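Local coordinates for hypothetical protein, IPT/TIG domain protein (Bacteroides ovatus, PDB 4HW6), which is of unknown function but is probably an auxiliary nutrient-binding protein, perhaps for carbohydrate, pairing an IPT/TIG domain with a six-bladed beta-propeller, at residues I141-F146 / C184-F189; Q339-K344 / T405-D410. All blocks are in the same frame, centred on the assembly; numbering follows the deposited sequence.

Contact 1: residues I141-F146 / C184-F189; sequences IWRMMF and CADVNF
Trp142 carries its indole trans to its own main-chain N (chi1 177°), which brings the pyrrole side of the ring to Ala185 O. Met145, here selenomethionine, has nearly the same first torsion, setting CG at Phe189, and a bend at chi2 (82°) then takes SE off toward Asn188. Trp142 NE1 donates to Ala185 O at 3.0 Å. The oxygen lies at the ring edge, near its plane, but the N-H points poorly and the bond is weak. Met145 CG meets the edge of the Phe189 ring, 3.4 Å from CE1, while Met145 CB rests on Val187 CG1 at 3.9 Å. These are inner strands of two successive blades of the six-bladed propeller. They run nearly parallel, 15° apart, and side chains join them without any main-chain bond between the two segments. Beside Arg143, Trp142 belongs to a classic beta bulge, both residues facing Val158 on the next strand of their own blade. The Arg143 guanidinium covers one face of the indole, with NH1 3.6 Å above the ring centre. NH1 also bonds to Trp142 O at 2.8 Å and to Asn338 OD1. Arg143 CB and CG brush Asp186 OD1, but the charged ends do not meet; Asp186 OD2 is bound instead by Cys233 N and Thr232 OG1. A leucine in place of Arg143 would probably leave Trp142 O and Asn338 OD1 without their shared donor and the indole freer to turn. Asn188 OD1 takes the Phe189 N-H on a lone pair, in the carbonyl plane, at 2.7 Å, and ND2 reaches Cys233 O, which fixes the amide beside Met145 SE.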
loop_
_atom_site.group_PDB
_atom_site.type_symbol
_atom_site.label_atom_id
_atom_site.label_comp_id
_atom_site.label_asym_id
_atom_site.label_seq_id
_atom_site.Cartn_x
_atom_site.Cartn_y
_atom_site.Cartn_z
ATOM N N ILE A 141 -12.713 -7.724 -2.009
ATOM C CA ILE A 141 -11.350 -7.551 -1.518
ATOM C C ILE A 141 -11.434 -6.847 -0.142
ATOM O O ILE A 141 -11.282 -5.634 -0.028
ATOM C CB ILE A 141 -10.483 -6.761 -2.526
ATOM C CG1 ILE A 141 -10.647 -7.283 -3.963
ATOM C CG2 ILE A 141 -9.011 -6.868 -2.126
ATOM C CD1 ILE A 141 -10.168 -6.287 -5.021
ATOM N N TRP A 142 -11.687 -7.624 0.900
ATOM C CA TRP A 142 -12.225 -7.085 2.135
ATOM C C TRP A 142 -11.132 -6.583 3.088
ATOM O O TRP A 142 -11.208 -5.464 3.590
ATOM C CB TRP A 142 -13.131 -8.141 2.801
ATOM C CG TRP A 142 -13.691 -7.709 4.115
ATOM C CD1 TRP A 142 -13.404 -8.252 5.327
ATOM C CD2 TRP A 142 -14.610 -6.648 4.351
ATOM N NE1 TRP A 142 -14.081 -7.583 6.314
ATOM C CE2 TRP A 142 -14.827 -6.587 5.747
ATOM C CE3 TRP A 142 -15.282 -5.747 3.525
ATOM C CZ2 TRP A 142 -15.690 -5.667 6.326
ATOM C CZ3 TRP A 142 -16.142 -4.826 4.107
ATOM C CH2 TRP A 142 -16.321 -4.783 5.494
ATOM N N ARG A 143 -10.150 -7.427 3.383
ATOM C CA ARG A 143 -8.994 -7.046 4.202
ATOM C C ARG A 143 -7.754 -7.744 3.656
ATOM O O ARG A 143 -7.773 -8.967 3.446
ATOM C CB ARG A 143 -9.152 -7.473 5.664
ATOM C CG ARG A 143 -10.332 -6.877 6.405
ATOM C CD ARG A 143 -10.136 -5.399 6.692
ATOM N NE ARG A 143 -11.277 -4.840 7.441
ATOM C CZ ARG A 143 -12.296 -4.144 6.932
ATOM N NH1 ARG A 143 -12.406 -3.909 5.637
ATOM N NH2 ARG A 143 -13.232 -3.667 7.748
HETATM N N MSE A 144 -6.679 -6.976 3.454
HETATM C CA MSE A 144 -5.409 -7.475 2.918
HETATM C C MSE A 144 -4.326 -7.577 3.969
HETATM O O MSE A 144 -4.299 -6.801 4.940
HETATM C CB MSE A 144 -4.829 -6.486 1.889
HETATM C CG MSE A 144 -5.533 -6.382 0.644
HETATM SE SE MSE A 144 -4.708 -4.896 -0.365
HETATM C CE MSE A 144 -5.666 -5.326 -1.984
HETATM N N MSE A 145 -3.398 -8.507 3.743
HETATM C CA MSE A 145 -2.209 -8.612 4.593
HETATM C C MSE A 145 -1.074 -9.335 3.862
HETATM O O MSE A 145 -1.261 -10.417 3.298
HETATM C CB MSE A 145 -2.618 -9.381 5.846
HETATM C CG MSE A 145 -1.562 -9.699 6.811
HETATM SE SE MSE A 145 -1.155 -8.245 8.004
HETATM C CE MSE A 145 -2.740 -7.149 7.907
ATOM N N PHE A 146 0.121 -8.739 3.872
ATOM C CA PHE A 146 1.309 -9.444 3.432
ATOM C C PHE A 146 1.720 -10.469 4.503
ATOM O O PHE A 146 1.629 -10.198 5.709
ATOM C CB PHE A 146 2.485 -8.464 3.198
ATOM C CG PHE A 146 2.502 -7.829 1.834
ATOM C CD1 PHE A 146 2.940 -8.548 0.743
ATOM C CD2 PHE A 146 2.157 -6.497 1.655
ATOM C CE1 PHE A 146 2.982 -7.981 -0.519
ATOM C CE2 PHE A 146 2.210 -5.923 0.391
ATOM C CZ PHE A 146 2.617 -6.667 -0.687
ATOM N N CYS A 184 -15.148 -14.920 6.186
ATOM C CA CYS A 184 -13.799 -14.539 6.619
ATOM C C CYS A 184 -13.735 -13.034 6.793
ATOM O O CYS A 184 -13.750 -12.289 5.797
ATOM C CB CYS A 184 -12.739 -14.977 5.607
ATOM S SG CYS A 184 -12.567 -16.755 5.407
ATOM N N ALA A 185 -13.671 -12.586 8.049
ATOM C CA ALA A 185 -13.793 -11.152 8.366
ATOM C C ALA A 185 -12.477 -10.391 8.463
ATOM O O ALA A 185 -12.463 -9.171 8.328
ATOM C CB ALA A 185 -14.578 -10.982 9.667
ATOM N N ASP A 186 -11.385 -11.082 8.773
ATOM C CA ASP A 186 -10.081 -10.443 8.911
ATOM C C ASP A 186 -8.978 -11.511 8.828
ATOM O O ASP A 186 -9.234 -12.705 8.994
ATOM C CB ASP A 186 -9.999 -9.644 10.229
ATOM C CG ASP A 186 -8.862 -8.576 10.233
ATOM O OD1 ASP A 186 -8.257 -8.299 9.149
ATOM O OD2 ASP A 186 -8.610 -7.968 11.319
ATOM N N VAL A 187 -7.762 -11.053 8.569
ATOM C CA VAL A 187 -6.589 -11.934 8.455
ATOM C C VAL A 187 -5.411 -11.203 9.069
ATOM O O VAL A 187 -5.290 -9.981 8.936
ATOM C CB VAL A 187 -6.300 -12.367 6.988
ATOM C CG1 VAL A 187 -6.135 -11.151 6.059
ATOM C CG2 VAL A 187 -5.090 -13.286 6.930
ATOM N N ASN A 188 -4.577 -11.937 9.781
ATOM C CA ASN A 188 -3.341 -11.398 10.325
ATOM C C ASN A 188 -2.368 -12.558 10.492
ATOM O O ASN A 188 -2.673 -13.675 10.082
ATOM C CB ASN A 188 -3.605 -10.678 11.663
ATOM C CG ASN A 188 -2.636 -9.549 11.921
ATOM O OD1 ASN A 188 -1.431 -9.630 11.592
ATOM N ND2 ASN A 188 -3.147 -8.473 12.514
ATOM N N PHE A 189 -1.195 -12.291 11.053
ATOM C CA PHE A 189 -0.209 -13.317 11.328
ATOM C C PHE A 189 0.290 -13.209 12.762
ATOM O O PHE A 189 0.492 -12.099 13.295
ATOM C CB PHE A 189 0.963 -13.201 10.350
ATOM C CG PHE A 189 0.590 -13.535 8.930
ATOM C CD1 PHE A 189 -0.020 -12.612 8.122
ATOM C CD2 PHE A 189 0.853 -14.779 8.412
ATOM C CE1 PHE A 189 -0.406 -12.949 6.836
ATOM C CE2 PHE A 189 0.485 -15.111 7.133
ATOM C CZ PHE A 189 -0.141 -14.192 6.336
#

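Contact 2: residues Q339-K344 / T405-D410; sequences QGIFVK and TSIAYD
Gln339 reaches across to Thr405, Ser406 and Ile407, and each part of its side chain has a neighbour there. CB lies 3.4 Å from Thr405 O, the same oxygen that accepts the Gln339 N-H in a bond of 3.0 Å. CG touches Ile407 CG2 at 4.0 Å. CD sits near the main chain of Ile407. At the tip, OE1 accepts the Ile407 N-H at 3.1 Å; the N-H points well at the oxygen, but the donor stands 49° above the amide's carbonyl plane. OE1 also packs against Ser406 CB. NE2 turns to another blade and donates to Met144 O, so both ends of the amide are used and its rotation is fixed. The two strands are innermost in the last two blades of the propeller, and run 16° from parallel. The blade of 404-410 also takes in strand 109-115, from the start of the propeller, and so closes the ring. Farther along, apolar groups take over. Ile341 holds CG1 between its backbone N and carbonyl carbon (chi1 55°), which sends CD1 across to Tyr409 CB at 3.5 Å and Ile407 CG1 at 3.9 Å. Ile407 in turn packs on Tyr358 and Cys360 of the neighbouring blade and on Ile418 of its own. Val343 lies against one face of Tyr409 with both methyls: CG2 meets Tyr409 CB at 3.8 Å, and CG1 stands over the ring face in a CH-pi contact, 4.1 Å from the centroid. Phe416 meets the Tyr409 ring edge-to-face.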
loop_
_atom_site.group_PDB
_atom_site.type_symbol
_atom_site.label_atom_id
_atom_site.label_comp_id
_atom_site.label_asym_id
_atom_site.label_seq_id
_atom_site.Cartn_x
_atom_site.Cartn_y
_atom_site.Cartn_z
ATOM N N GLN A 339 -10.212 -0.588 6.091
ATOM C CA GLN A 339 -8.889 -0.976 6.532
ATOM C C GLN A 339 -7.948 0.223 6.554
ATOM O O GLN A 339 -8.088 1.155 5.756
ATOM C CB GLN A 339 -8.307 -2.068 5.634
ATOM C CG GLN A 339 -7.021 -2.637 6.166
ATOM C CD GLN A 339 -6.568 -3.905 5.454
ATOM O OE1 GLN A 339 -6.957 -4.167 4.315
ATOM N NE2 GLN A 339 -5.719 -4.698 6.134
ATOM N N GLY A 340 -7.057 0.232 7.533
ATOM C CA GLY A 340 -5.932 1.134 7.536
ATOM C C GLY A 340 -4.614 0.488 7.870
ATOM O O GLY A 340 -4.570 -0.552 8.506
ATOM N N ILE A 341 -3.531 1.155 7.474
ATOM C CA ILE A 341 -2.181 0.680 7.730
ATOM C C ILE A 341 -1.259 1.832 8.080
ATOM O O ILE A 341 -1.469 2.967 7.669
ATOM C CB ILE A 341 -1.588 -0.046 6.507
ATOM C CG1 ILE A 341 -1.645 0.867 5.252
ATOM C CG2 ILE A 341 -2.329 -1.360 6.275
ATOM C CD1 ILE A 341 -0.833 0.330 4.097
ATOM N N PHE A 342 -0.211 1.518 8.830
ATOM C CA PHE A 342 0.816 2.476 9.153
ATOM C C PHE A 342 1.938 2.463 8.127
ATOM O O PHE A 342 2.438 1.400 7.762
ATOM C CB PHE A 342 1.359 2.180 10.534
ATOM C CG PHE A 342 0.377 2.491 11.638
ATOM C CD1 PHE A 342 0.252 3.781 12.115
ATOM C CD2 PHE A 342 -0.402 1.502 12.204
ATOM C CE1 PHE A 342 -0.653 4.095 13.133
ATOM C CE2 PHE A 342 -1.303 1.806 13.208
ATOM C CZ PHE A 342 -1.409 3.100 13.699
ATOM N N VAL A 343 2.339 3.642 7.676
ATOM C CA VAL A 343 3.381 3.776 6.685
ATOM C C VAL A 343 4.379 4.837 7.142
ATOM O O VAL A 343 3.996 5.955 7.512
ATOM C CB VAL A 343 2.779 4.137 5.303
ATOM C CG1 VAL A 343 3.878 4.338 4.284
ATOM C CG2 VAL A 343 1.809 3.058 4.845
ATOM N N LYS A 344 5.658 4.481 7.136
ATOM C CA LYS A 344 6.716 5.398 7.583
ATOM C C LYS A 344 6.760 6.658 6.728
ATOM O O LYS A 344 6.691 6.593 5.497
ATOM C CB LYS A 344 8.075 4.691 7.572
ATOM C CG LYS A 344 9.059 5.209 8.610
ATOM C CD LYS A 344 10.154 4.184 8.885
ATOM C CE LYS A 344 10.657 4.249 10.317
ATOM N NZ LYS A 344 11.833 3.357 10.527
ATOM N N THR A 405 -11.716 -0.445 -0.000
ATOM C CA THR A 405 -11.963 -1.072 1.282
ATOM C C THR A 405 -10.711 -1.569 1.996
ATOM O O THR A 405 -10.523 -1.318 3.177
ATOM C CB THR A 405 -12.956 -2.235 1.094
ATOM O OG1 THR A 405 -14.162 -1.715 0.513
ATOM C CG2 THR A 405 -13.292 -2.915 2.407
ATOM N N SER A 406 -9.855 -2.262 1.273
ATOM C CA SER A 406 -8.662 -2.839 1.806
ATOM C C SER A 406 -7.426 -2.112 1.277
ATOM O O SER A 406 -7.457 -1.464 0.207
ATOM C CB SER A 406 -8.639 -4.341 1.463
ATOM O OG SER A 406 -8.677 -4.543 0.058
ATOM N N ILE A 407 -6.342 -2.187 2.037
ATOM C CA ILE A 407 -5.128 -1.484 1.715
ATOM C C ILE A 407 -3.905 -2.247 2.233
ATOM O O ILE A 407 -3.911 -2.834 3.319
ATOM C CB ILE A 407 -5.172 -0.015 2.217
ATOM C CG1 ILE A 407 -3.949 0.781 1.757
ATOM C CG2 ILE A 407 -5.354 0.033 3.749
ATOM C CD1 ILE A 407 -4.078 2.288 1.992
ATOM N N ALA A 408 -2.844 -2.217 1.441
ATOM C CA ALA A 408 -1.538 -2.739 1.841
ATOM C C ALA A 408 -0.438 -1.861 1.251
ATOM O O ALA A 408 -0.639 -1.217 0.208
ATOM C CB ALA A 408 -1.383 -4.190 1.393
ATOM N N TYR A 409 0.689 -1.759 1.951
ATOM C CA TYR A 409 1.826 -1.018 1.440
ATOM C C TYR A 409 2.977 -1.967 1.214
ATOM O O TYR A 409 3.428 -2.643 2.139
ATOM C CB TYR A 409 2.244 0.126 2.389
ATOM C CG TYR A 409 3.335 0.954 1.763
ATOM C CD1 TYR A 409 3.058 1.847 0.730
ATOM C CD2 TYR A 409 4.649 0.805 2.151
ATOM C CE1 TYR A 409 4.064 2.575 0.125
ATOM C CE2 TYR A 409 5.661 1.562 1.560
ATOM C CZ TYR A 409 5.353 2.444 0.543
ATOM O OH TYR A 409 6.387 3.155 -0.066
ATOM N N ASP A 410 3.453 -1.994 -0.023
ATOM C CA ASP A 410 4.534 -2.854 -0.452
ATOM C C ASP A 410 5.817 -2.058 -0.300
ATOM O O ASP A 410 6.107 -1.174 -1.113
ATOM C CB ASP A 410 4.286 -3.231 -1.902
ATOM C CG ASP A 410 5.279 -4.231 -2.457
ATOM O OD1 ASP A 410 6.435 -4.309 -1.977
ATOM O OD2 ASP A 410 4.881 -4.909 -3.437
#

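The two contacts lie side by side around the propeller axis, their centres 11 Å apart. Strands 337-344, 404-410, 143-146 and 184-189 are the inner strands of four blades in succession, so contact 1 and contact 2 flank the junction between 404-410 and 143-146. At that junction Ile141 O bonds Ser406 OG at 2.8 Å. Thr405 CG2 packs 3.5 Å from Arg143 NH1, while the Met144 side chain lies on Ser406 and Ala408. Gln339 NE2 reaches past the 404-410 strand to Met144 O, also 2.8 Å. Arg143 thus touches the blades on both sides, while Gln339 ties its blade to the next two. No ligand site is established here, so a link to nutrient binding remains open.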